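Local structure of SusD-like protein BACOVA_02651 (5E75) at residues M124-G129 with M425-R430; T228-L233 with R300-F305; I402-I407 with F429-D434. The protein binds polysaccharide at the cell surface and probably captures xyloglucan before it is transported into the periplasm for degradation. One frame throughout, in Å; residues are numbered along the deposited sequence.

How the interactions relate
Interactions 1 and 3 are neighbours whose centres lie about 13 Å apart, and both use helix 421-431: interaction 1 sets it against the end of helix 103-125, interaction 3 sets its C-terminal end against the start of helix 404-415. They meet where W428 NE1 lies 4.0 Å from L404 CD1. Interaction 2 lies across the centre of the chain from interaction 1, with centres about 27 Å apart, and about 26 Å from interaction 3. Along the chain it is nested inside the long loop closed by interaction 1 and finishes before interaction 3 begins. Interaction 1 thus joins the two family regions of this SusD-like protein, while interactions 2 and 3 lie wholly within the later one.

Interaction 1 (M124-G129 with M425-R430); sequences MLRIWG and MVTWFR. With EDO (1,2-ethanediol), chain C.
R126 and V426 meet at the tight centre of this contact. The backbone oxygen R126 O lies 3.4 Å from V426 CG2, and CB of R126 is 4.2 Å from CB of V426. The second methyl, CG1, stands 4.0 Å from R126 CA, so both branches of the valine press on the arginine backbone. A short beta-branched residue suits this place because it lets helix 421-431 approach closely. The price is that R126 O is buried without a polar partner in the model.

Beyond the valine the arginine runs on past T427, whose OG1 sits 3.4 Å from R126 CD; the two side chains cross obliquely. Its chi1 (-57°) sets CG beside the backbone N and anti to the carbonyl carbon, and the bend at chi3 turns the guanidinium to the side where a water and a diol are bound. There the grip is looser. The water, bonded to T427 OG1 at 2.8 Å, takes only a weak bond from R126 NH1, and R126 NH2 donates to O1 of the 1,2-ethanediol, probably from the crystallisation liquor, at 3.0 Å and 149°. The firmer hold comes from the last turn of helix 103-125: R126 NE bonds to F122 O, and the charge lies against the F122 ring in a cation-pi contact. With an alanine here, F122 O would probably lose its side-chain donor, and a gap is likely to open beside T427 OG1.

Residues 124-125 end helix 103-125, and M124 O accepts from I127 N and W128 N as the chain leaves the helix. L125 packs on helix 151-168, and M124, I127 and W128 on helix 70-95, while across the contact M425 and W428 rest on helix 404-415.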
loop_
_atom_site.group_PDB
_atom_site.type_symbol
_atom_site.label_atom_id
_atom_site.label_comp_id
_atom_site.label_asym_id
_atom_site.label_seq_id
_atom_site.Cartn_x
_atom_site.Cartn_y
_atom_site.Cartn_z
ATOM N N MET A 124 -7.497 2.239 7.971
ATOM C CA MET A 124 -7.596 2.278 9.437
ATOM C C MET A 124 -8.139 0.987 10.034
ATOM O O MET A 124 -7.692 0.540 11.100
ATOM C CB MET A 124 -8.459 3.441 9.895
ATOM C CG MET A 124 -7.771 4.781 9.694
ATOM S SD MET A 124 -8.432 6.107 10.715
ATOM C CE MET A 124 -9.721 6.642 9.658
ATOM N N LEU A 125 -9.088 0.370 9.336
ATOM C CA LEU A 125 -9.707 -0.876 9.771
ATOM C C LEU A 125 -8.665 -1.994 9.904
ATOM O O LEU A 125 -8.821 -2.893 10.731
ATOM C CB LEU A 125 -10.779 -1.262 8.764
ATOM C CG LEU A 125 -11.561 -2.560 8.991
ATOM C CD1 LEU A 125 -12.291 -2.560 10.334
ATOM C CD2 LEU A 125 -12.550 -2.766 7.882
ATOM N N ARG A 126 -7.617 -1.933 9.087
ATOM C CA ARG A 126 -6.572 -2.950 9.051
ATOM C C ARG A 126 -5.281 -2.453 9.736
ATOM O O ARG A 126 -4.191 -2.970 9.420
ATOM C CB ARG A 126 -6.311 -3.371 7.565
ATOM C CG ARG A 126 -7.594 -3.932 6.736
ATOM C CD ARG A 126 -7.380 -4.060 5.172
ATOM N NE ARG A 126 -7.226 -2.770 4.524
ATOM C CZ ARG A 126 -6.727 -2.584 3.324
ATOM N NH1 ARG A 126 -6.286 -3.621 2.608
ATOM N NH2 ARG A 126 -6.579 -1.356 2.855
ATOM N N ILE A 127 -5.395 -1.430 10.606
ATOM C CA ILE A 127 -4.339 -0.947 11.511
ATOM C C ILE A 127 -4.822 -1.006 12.960
ATOM O O ILE A 127 -4.206 -1.669 13.799
ATOM C CB ILE A 127 -3.907 0.527 11.199
ATOM C CG1 ILE A 127 -3.280 0.619 9.823
ATOM C CG2 ILE A 127 -2.928 1.064 12.280
ATOM C CD1 ILE A 127 -3.190 2.054 9.273
ATOM N N TRP A 128 -5.939 -0.338 13.241
ATOM C CA TRP A 128 -6.519 -0.263 14.583
ATOM C C TRP A 128 -7.757 -1.144 14.777
ATOM O O TRP A 128 -8.030 -1.571 15.901
ATOM C CB TRP A 128 -6.906 1.187 14.931
ATOM C CG TRP A 128 -5.713 2.075 15.092
ATOM C CD1 TRP A 128 -4.886 2.120 16.172
ATOM C CD2 TRP A 128 -5.190 3.012 14.143
ATOM N NE1 TRP A 128 -3.869 3.024 15.956
ATOM C CE2 TRP A 128 -4.042 3.598 14.723
ATOM C CE3 TRP A 128 -5.578 3.416 12.861
ATOM C CZ2 TRP A 128 -3.269 4.541 14.059
ATOM C CZ3 TRP A 128 -4.821 4.372 12.213
ATOM C CH2 TRP A 128 -3.677 4.925 12.813
ATOM N N GLY A 129 -8.494 -1.423 13.700
ATOM C CA GLY A 129 -9.759 -2.143 13.803
ATOM C C GLY A 129 -10.881 -1.146 14.039
ATOM O O GLY A 129 -11.178 -0.364 13.150
ATOM N N MET A 425 -1.944 -8.678 5.016
ATOM C CA MET A 425 -1.630 -9.645 6.064
ATOM C C MET A 425 -2.607 -9.543 7.241
ATOM O O MET A 425 -2.956 -10.569 7.823
ATOM C CB MET A 425 -0.186 -9.508 6.539
ATOM C CG MET A 425 0.800 -10.008 5.527
ATOM S SD MET A 425 2.487 -9.696 6.025
ATOM C CE MET A 425 3.371 -10.471 4.665
ATOM N N VAL A 426 -3.054 -8.337 7.594
ATOM C CA VAL A 426 -4.054 -8.201 8.653
ATOM C C VAL A 426 -5.376 -8.842 8.229
ATOM O O VAL A 426 -6.015 -9.549 9.024
ATOM C CB VAL A 426 -4.257 -6.725 9.071
ATOM C CG1 VAL A 426 -5.363 -6.605 10.095
ATOM C CG2 VAL A 426 -2.945 -6.162 9.620
ATOM N N THR A 427 -5.792 -8.600 6.984
ATOM C CA THR A 427 -6.988 -9.249 6.457
ATOM C C THR A 427 -6.888 -10.775 6.573
ATOM O O THR A 427 -7.819 -11.435 7.024
ATOM C CB THR A 427 -7.255 -8.837 5.007
ATOM O OG1 THR A 427 -7.596 -7.452 4.984
ATOM C CG2 THR A 427 -8.402 -9.622 4.401
ATOM N N TRP A 428 -5.759 -11.336 6.159
ATOM C CA TRP A 428 -5.569 -12.775 6.267
ATOM C C TRP A 428 -5.571 -13.243 7.729
ATOM O O TRP A 428 -6.108 -14.313 8.028
ATOM C CB TRP A 428 -4.284 -13.217 5.538
ATOM C CG TRP A 428 -4.362 -13.131 4.050
ATOM C CD1 TRP A 428 -5.430 -13.467 3.241
ATOM C CD2 TRP A 428 -3.325 -12.699 3.166
ATOM N NE1 TRP A 428 -5.111 -13.253 1.920
ATOM C CE2 TRP A 428 -3.829 -12.778 1.850
ATOM C CE3 TRP A 428 -2.018 -12.235 3.364
ATOM C CZ2 TRP A 428 -3.065 -12.412 0.746
ATOM C CZ3 TRP A 428 -1.271 -11.859 2.279
ATOM C CH2 TRP A 428 -1.797 -11.947 0.982
ATOM N N PHE A 429 -4.998 -12.454 8.643
ATOM C CA PHE A 429 -4.988 -12.794 10.062
ATOM C C PHE A 429 -6.390 -12.814 10.654
ATOM O O PHE A 429 -6.703 -13.641 11.522
ATOM C CB PHE A 429 -4.079 -11.831 10.836
ATOM C CG PHE A 429 -4.299 -11.868 12.310
ATOM C CD1 PHE A 429 -3.790 -12.905 13.071
ATOM C CD2 PHE A 429 -5.063 -10.903 12.928
ATOM C CE1 PHE A 429 -4.038 -12.960 14.429
ATOM C CE2 PHE A 429 -5.304 -10.958 14.283
ATOM C CZ PHE A 429 -4.802 -11.985 15.034
ATOM N N ARG A 430 -7.248 -11.924 10.180
ATOM C CA ARG A 430 -8.623 -11.910 10.654
ATOM C C ARG A 430 -9.429 -13.107 10.153
ATOM O O ARG A 430 -10.463 -13.449 10.743
ATOM C CB ARG A 430 -9.302 -10.585 10.269
ATOM C CG ARG A 430 -9.219 -9.531 11.345
ATOM C CD ARG A 430 -10.316 -9.757 12.389
ATOM N NE ARG A 430 -10.343 -8.721 13.403
ATOM C CZ ARG A 430 -9.674 -8.753 14.547
ATOM N NH1 ARG A 430 -8.903 -9.790 14.853
ATOM N NH2 ARG A 430 -9.796 -7.745 15.400
HETATM C C1 EDO C . -7.474 -0.039 -0.464
HETATM O O1 EDO C . -6.499 -1.028 -0.146
HETATM C C2 EDO C . -7.133 1.289 0.201
HETATM O O2 EDO C . -7.643 1.345 1.535
HETATM O O HOH W 1 -7.150 -6.808 2.281
#

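Interaction 2 (T228-L233 with R300-F305); sequences TNYEDL and RNATFF
A302 presses its methyl against the edge of the Y230 ring, and this meeting brings helix 297-303 to the loop that follows helix 205-221. Taking the helix in order, R300 turns its CB away from the loop. Its NH2 gives a bond of 3.0 Å to N301 OD1, nearly in the guanidinium plane but tilted from the carbonyl plane of the amide, and S309 OG also bonds that oxygen.

A302 carries the contact. Its CB is 3.8 Å from Y230 CD2, close to the ring plane, and 4.2 Å from E231 CA. The smallest side chain with a methyl suits this place, since E231 CA and A302 CA are 5.5 Å apart. Y230 CG is anti to its own N (chi1 -177°), which swings the ring along the helix. Both segments belong to the SusD-family region, and the contact joins short helix 297-303 to a loop of consecutive i to i+3 turns, between helix 205-221 and strand 244-248, in which D232 N bonds to N229 O and L233 N to Y230 O. N229 ND2 reinforces these turns by reaching D232 OD2 from above the carboxylate plane, and K235 forms salt bridges with both E231 and D232.

At T303, R300 O accepts from T303 N and F304 N together. T303 OG1 lies 3.9 Å from Y230 OH, too far for a bond; it is tied back to R299 O instead, while the buried phenol bonds to E414 O and K332 NZ. T303 CG2 lies 3.5 Å above the plane of F304, toward the rim of a ring that also packs on M288 and L289. F305, now in extended chain, meets Y311 edge-to-face.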
loop_
_atom_site.group_PDB
_atom_site.type_symbol
_atom_site.label_atom_id
_atom_site.label_comp_id
_atom_site.label_asym_id
_atom_site.label_seq_id
_atom_site.Cartn_x
_atom_site.Cartn_y
_atom_site.Cartn_z
ATOM N N THR A 228 3.137 -3.528 -19.973
ATOM C CA THR A 228 3.945 -4.626 -20.495
ATOM C C THR A 228 5.157 -4.928 -19.616
ATOM O O THR A 228 5.496 -6.096 -19.375
ATOM C CB THR A 228 4.404 -4.306 -21.929
ATOM O OG1 THR A 228 3.247 -4.141 -22.764
ATOM C CG2 THR A 228 5.277 -5.414 -22.480
ATOM N N ASN A 229 5.814 -3.876 -19.140
ATOM C CA ASN A 229 7.016 -4.027 -18.330
ATOM C C ASN A 229 6.770 -3.543 -16.915
ATOM O O ASN A 229 6.461 -2.376 -16.707
ATOM C CB ASN A 229 8.149 -3.211 -18.930
ATOM C CG ASN A 229 8.431 -3.577 -20.360
ATOM O OD1 ASN A 229 8.670 -4.742 -20.675
ATOM N ND2 ASN A 229 8.400 -2.581 -21.241
ATOM N N TYR A 230 6.902 -4.450 -15.953
ATOM C CA TYR A 230 6.700 -4.122 -14.558
ATOM C C TYR A 230 7.510 -2.893 -14.140
ATOM O O TYR A 230 7.005 -2.051 -13.416
ATOM C CB TYR A 230 7.109 -5.330 -13.727
ATOM C CG TYR A 230 6.920 -5.237 -12.227
ATOM C CD1 TYR A 230 5.706 -5.536 -11.643
ATOM C CD2 TYR A 230 7.983 -4.897 -11.400
ATOM C CE1 TYR A 230 5.535 -5.479 -10.264
ATOM C CE2 TYR A 230 7.835 -4.836 -10.020
ATOM C CZ TYR A 230 6.611 -5.151 -9.452
ATOM O OH TYR A 230 6.481 -5.115 -8.078
ATOM N N GLU A 231 8.761 -2.785 -14.593
ATOM C CA GLU A 231 9.609 -1.672 -14.181
ATOM C C GLU A 231 9.030 -0.316 -14.565
ATOM O O GLU A 231 9.301 0.692 -13.908
ATOM C CB GLU A 231 11.039 -1.806 -14.759
ATOM C CG GLU A 231 11.117 -1.638 -16.284
ATOM C CD GLU A 231 12.538 -1.618 -16.838
ATOM O OE1 GLU A 231 13.287 -2.569 -16.540
ATOM O OE2 GLU A 231 12.895 -0.661 -17.575
ATOM N N ASP A 232 8.234 -0.289 -15.635
ATOM C CA ASP A 232 7.687 0.968 -16.125
ATOM C C ASP A 232 6.670 1.585 -15.167
ATOM O O ASP A 232 6.453 2.793 -15.202
ATOM C CB ASP A 232 7.048 0.789 -17.504
ATOM C CG ASP A 232 8.078 0.623 -18.622
ATOM O OD1 ASP A 232 9.263 0.931 -18.413
ATOM O OD2 ASP A 232 7.685 0.209 -19.725
ATOM N N LEU A 233 6.066 0.768 -14.304
ATOM C CA LEU A 233 5.071 1.263 -13.357
ATOM C C LEU A 233 5.669 2.261 -12.369
ATOM O O LEU A 233 4.950 3.066 -11.785
ATOM C CB LEU A 233 4.488 0.099 -12.551
ATOM C CG LEU A 233 3.563 -0.853 -13.285
ATOM C CD1 LEU A 233 3.417 -2.142 -12.483
ATOM C CD2 LEU A 233 2.211 -0.202 -13.561
ATOM N N ARG A 300 12.009 -8.452 -8.798
ATOM C CA ARG A 300 13.000 -8.281 -7.742
ATOM C C ARG A 300 13.836 -7.027 -8.009
ATOM O O ARG A 300 13.982 -6.186 -7.132
ATOM C CB ARG A 300 13.913 -9.511 -7.626
ATOM C CG ARG A 300 14.804 -9.450 -6.381
ATOM C CD ARG A 300 16.021 -10.356 -6.466
ATOM N NE ARG A 300 16.897 -9.881 -7.525
ATOM C CZ ARG A 300 17.679 -10.646 -8.278
ATOM N NH1 ARG A 300 17.769 -11.959 -8.077
ATOM N NH2 ARG A 300 18.399 -10.076 -9.232
ATOM N N ASN A 301 14.368 -6.887 -9.218
ATOM C CA ASN A 301 15.251 -5.746 -9.494
ATOM C C ASN A 301 14.527 -4.409 -9.393
ATOM O O ASN A 301 15.129 -3.393 -8.979
ATOM C CB ASN A 301 15.881 -5.848 -10.899
ATOM C CG ASN A 301 16.979 -6.866 -10.989
ATOM O OD1 ASN A 301 17.508 -7.330 -9.984
ATOM N ND2 ASN A 301 17.338 -7.225 -12.224
ATOM N N ALA A 302 13.253 -4.375 -9.794
ATOM C CA ALA A 302 12.503 -3.131 -9.717
ATOM C C ALA A 302 12.126 -2.769 -8.289
ATOM O O ALA A 302 11.655 -1.667 -8.030
ATOM C CB ALA A 302 11.248 -3.200 -10.586
ATOM N N THR A 303 12.297 -3.706 -7.365
ATOM C CA THR A 303 11.926 -3.467 -5.974
ATOM C C THR A 303 13.137 -3.189 -5.066
ATOM O O THR A 303 13.105 -2.235 -4.260
ATOM C CB THR A 303 11.059 -4.620 -5.413
ATOM O OG1 THR A 303 9.952 -4.841 -6.292
ATOM C CG2 THR A 303 10.523 -4.277 -4.056
ATOM N N PHE A 304 14.177 -4.013 -5.186
ATOM C CA PHE A 304 15.414 -3.862 -4.406
ATOM C C PHE A 304 16.635 -3.980 -5.296
ATOM O O PHE A 304 16.670 -4.803 -6.199
ATOM C CB PHE A 304 15.530 -4.957 -3.328
ATOM C CG PHE A 304 14.384 -4.980 -2.370
ATOM C CD1 PHE A 304 14.253 -4.002 -1.393
ATOM C CD2 PHE A 304 13.415 -5.969 -2.469
ATOM C CE1 PHE A 304 13.163 -4.011 -0.525
ATOM C CE2 PHE A 304 12.337 -5.993 -1.608
ATOM C CZ PHE A 304 12.198 -5.005 -0.627
ATOM N N PHE A 305 17.656 -3.184 -4.996
ATOM C CA PHE A 305 18.991 -3.368 -5.575
ATOM C C PHE A 305 19.604 -4.621 -4.950
ATOM O O PHE A 305 19.507 -4.800 -3.748
ATOM C CB PHE A 305 19.887 -2.180 -5.248
ATOM C CG PHE A 305 19.447 -0.872 -5.866
ATOM C CD1 PHE A 305 19.662 -0.618 -7.217
ATOM C CD2 PHE A 305 18.864 0.137 -5.093
ATOM C CE1 PHE A 305 19.293 0.586 -7.783
ATOM C CE2 PHE A 305 18.497 1.339 -5.673
ATOM C CZ PHE A 305 18.721 1.562 -7.009
#

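Interaction 3 (I402-I407 with F429-D434); sequences ITLDDI and FRYLPD
L404 and L432 reach toward each other tip to tip, with L404 CD2 3.8 Å from L432 CD1. The same methyl meets the Y431 ring obliquely, 4.1 Å from Y431 CE2, as leucine and tyrosine slide past each other in opposite directions. All of it is apolar contact, made through a single branch of L404, and it bridges backbones that are far apart: the nearest CA atoms, those of L404 and L432, are 10.9 Å from each other. Closing such a span takes side chains with reach, and leucine and tyrosine supply it.

The second shell fixes these groups. L432 CG sits 3.6 Å above the plane of Y431, over the ring centre, so the two neighbours in sequence brace each other before either meets L404. On the other side, L404 CG is anti to the backbone N (chi1 -177°), which turns it from the first turn of its helix toward 429-434, where its CD2 branch makes the contact; the side chain also packs on E369 and L372 of helix 360-372.

Further out, the two helix starts set the backbones. T403 is the N-cap of helix 404-415, and T403 N bonds to D406 OD2 at 2.9 Å, on the anti side of the carboxylate; the negative D406 would also suit the positive end of a helix dipole. L432 is the N-cap of helix 433-441, followed by P433, whose lack of an N-H costs nothing in a first helical turn. A salt bridge from D405 OD1 to K435 NZ spans the same two helix starts. Helices 404-415 and 421-431 run roughly antiparallel as a helical hairpin, and this contact joins the start of the first to the end of the second.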
loop_
_atom_site.group_PDB
_atom_site.type_symbol
_atom_site.label_atom_id
_atom_site.label_comp_id
_atom_site.label_asym_id
_atom_site.label_seq_id
_atom_site.Cartn_x
_atom_site.Cartn_y
_atom_site.Cartn_z
ATOM N N ILE A 402 -3.657 -22.986 -8.188
ATOM C CA ILE A 402 -3.162 -22.144 -7.106
ATOM C C ILE A 402 -3.867 -22.440 -5.803
ATOM O O ILE A 402 -5.033 -22.874 -5.787
ATOM C CB ILE A 402 -3.299 -20.626 -7.421
ATOM C CG1 ILE A 402 -4.754 -20.215 -7.649
ATOM C CG2 ILE A 402 -2.457 -20.271 -8.639
ATOM C CD1 ILE A 402 -4.947 -18.712 -7.898
ATOM N N THR A 403 -3.138 -22.204 -4.719
ATOM C CA THR A 403 -3.670 -22.251 -3.373
ATOM C C THR A 403 -3.542 -20.862 -2.733
ATOM O O THR A 403 -2.964 -19.934 -3.323
ATOM C CB THR A 403 -2.879 -23.218 -2.489
ATOM O OG1 THR A 403 -1.572 -22.683 -2.253
ATOM C CG2 THR A 403 -2.744 -24.609 -3.132
ATOM N N LEU A 404 -4.062 -20.717 -1.521
ATOM C CA LEU A 404 -3.918 -19.460 -0.800
ATOM C C LEU A 404 -2.425 -19.141 -0.609
ATOM O O LEU A 404 -2.017 -17.978 -0.685
ATOM C CB LEU A 404 -4.659 -19.505 0.533
ATOM C CG LEU A 404 -4.614 -18.196 1.333
ATOM C CD1 LEU A 404 -5.307 -17.047 0.593
ATOM C CD2 LEU A 404 -5.209 -18.399 2.715
ATOM N N ASP A 405 -1.595 -20.151 -0.374
ATOM C CA ASP A 405 -0.168 -19.907 -0.217
ATOM C C ASP A 405 0.459 -19.309 -1.475
ATOM O O ASP A 405 1.346 -18.453 -1.386
ATOM C CB ASP A 405 0.562 -21.196 0.173
ATOM C CG ASP A 405 0.264 -21.631 1.588
ATOM O OD1 ASP A 405 -0.095 -20.784 2.436
ATOM O OD2 ASP A 405 0.402 -22.848 1.855
ATOM N N ASP A 406 -0.005 -19.725 -2.643
ATOM C CA ASP A 406 0.484 -19.157 -3.894
ATOM C C ASP A 406 0.066 -17.696 -4.007
ATOM O O ASP A 406 0.832 -16.867 -4.487
ATOM C CB ASP A 406 -0.061 -19.918 -5.108
ATOM C CG ASP A 406 0.469 -21.322 -5.209
ATOM O OD1 ASP A 406 1.703 -21.507 -5.144
ATOM O OD2 ASP A 406 -0.360 -22.241 -5.361
ATOM N N ILE A 407 -1.144 -17.386 -3.555
ATOM C CA ILE A 407 -1.649 -16.017 -3.618
ATOM C C ILE A 407 -0.894 -15.104 -2.662
ATOM O O ILE A 407 -0.545 -13.971 -3.029
ATOM C CB ILE A 407 -3.161 -15.973 -3.356
ATOM C CG1 ILE A 407 -3.856 -16.701 -4.507
ATOM C CG2 ILE A 407 -3.656 -14.538 -3.229
ATOM C CD1 ILE A 407 -5.340 -16.893 -4.363
ATOM N N PHE A 429 -4.998 -12.454 8.643
ATOM C CA PHE A 429 -4.988 -12.794 10.062
ATOM C C PHE A 429 -6.390 -12.814 10.654
ATOM O O PHE A 429 -6.703 -13.641 11.522
ATOM C CB PHE A 429 -4.079 -11.831 10.836
ATOM C CG PHE A 429 -4.299 -11.868 12.310
ATOM C CD1 PHE A 429 -3.790 -12.905 13.071
ATOM C CD2 PHE A 429 -5.063 -10.903 12.928
ATOM C CE1 PHE A 429 -4.038 -12.960 14.429
ATOM C CE2 PHE A 429 -5.304 -10.958 14.283
ATOM C CZ PHE A 429 -4.802 -11.985 15.034
ATOM N N ARG A 430 -7.248 -11.924 10.180
ATOM C CA ARG A 430 -8.623 -11.910 10.654
ATOM C C ARG A 430 -9.429 -13.107 10.153
ATOM O O ARG A 430 -10.463 -13.449 10.743
ATOM C CB ARG A 430 -9.302 -10.585 10.269
ATOM C CG ARG A 430 -9.219 -9.531 11.345
ATOM C CD ARG A 430 -10.316 -9.757 12.389
ATOM N NE ARG A 430 -10.343 -8.721 13.403
ATOM C CZ ARG A 430 -9.674 -8.753 14.547
ATOM N NH1 ARG A 430 -8.903 -9.790 14.853
ATOM N NH2 ARG A 430 -9.796 -7.745 15.400
ATOM N N TYR A 431 -8.953 -13.724 9.077
ATOM C CA TYR A 431 -9.565 -14.912 8.474
ATOM C C TYR A 431 -9.023 -16.233 9.048
ATOM O O TYR A 431 -9.796 -17.088 9.503
ATOM C CB TYR A 431 -9.328 -14.809 6.967
ATOM C CG TYR A 431 -9.547 -16.031 6.095
ATOM C CD1 TYR A 431 -10.568 -16.945 6.331
ATOM C CD2 TYR A 431 -8.756 -16.217 4.978
ATOM C CE1 TYR A 431 -10.742 -18.052 5.486
ATOM C CE2 TYR A 431 -8.922 -17.302 4.140
ATOM C CZ TYR A 431 -9.917 -18.201 4.391
ATOM O OH TYR A 431 -10.045 -19.259 3.520
ATOM N N LEU A 432 -7.697 -16.387 9.033
ATOM C CA LEU A 432 -7.012 -17.598 9.501
ATOM C C LEU A 432 -5.930 -17.185 10.496
ATOM O O LEU A 432 -4.746 -17.174 10.180
ATOM C CB LEU A 432 -6.423 -18.356 8.312
ATOM C CG LEU A 432 -7.420 -18.913 7.297
ATOM C CD1 LEU A 432 -6.695 -19.484 6.081
ATOM C CD2 LEU A 432 -8.325 -19.981 7.915
ATOM N N PRO A 433 -6.333 -16.824 11.718
ATOM C CA PRO A 433 -5.351 -16.276 12.660
ATOM C C PRO A 433 -4.220 -17.222 13.036
ATOM O O PRO A 433 -3.079 -16.797 13.120
ATOM C CB PRO A 433 -6.194 -15.900 13.890
ATOM C CG PRO A 433 -7.514 -16.606 13.696
ATOM C CD PRO A 433 -7.707 -16.682 12.228
ATOM N N ASP A 434 -4.516 -18.494 13.244
ATOM C CA ASP A 434 -3.470 -19.413 13.644
ATOM C C ASP A 434 -2.464 -19.592 12.514
ATOM O O ASP A 434 -1.258 -19.574 12.754
ATOM C CB ASP A 434 -4.062 -20.757 14.091
ATOM C CG ASP A 434 -4.861 -20.633 15.371
ATOM O OD1 ASP A 434 -4.433 -19.872 16.269
ATOM O OD2 ASP A 434 -5.921 -21.280 15.474
#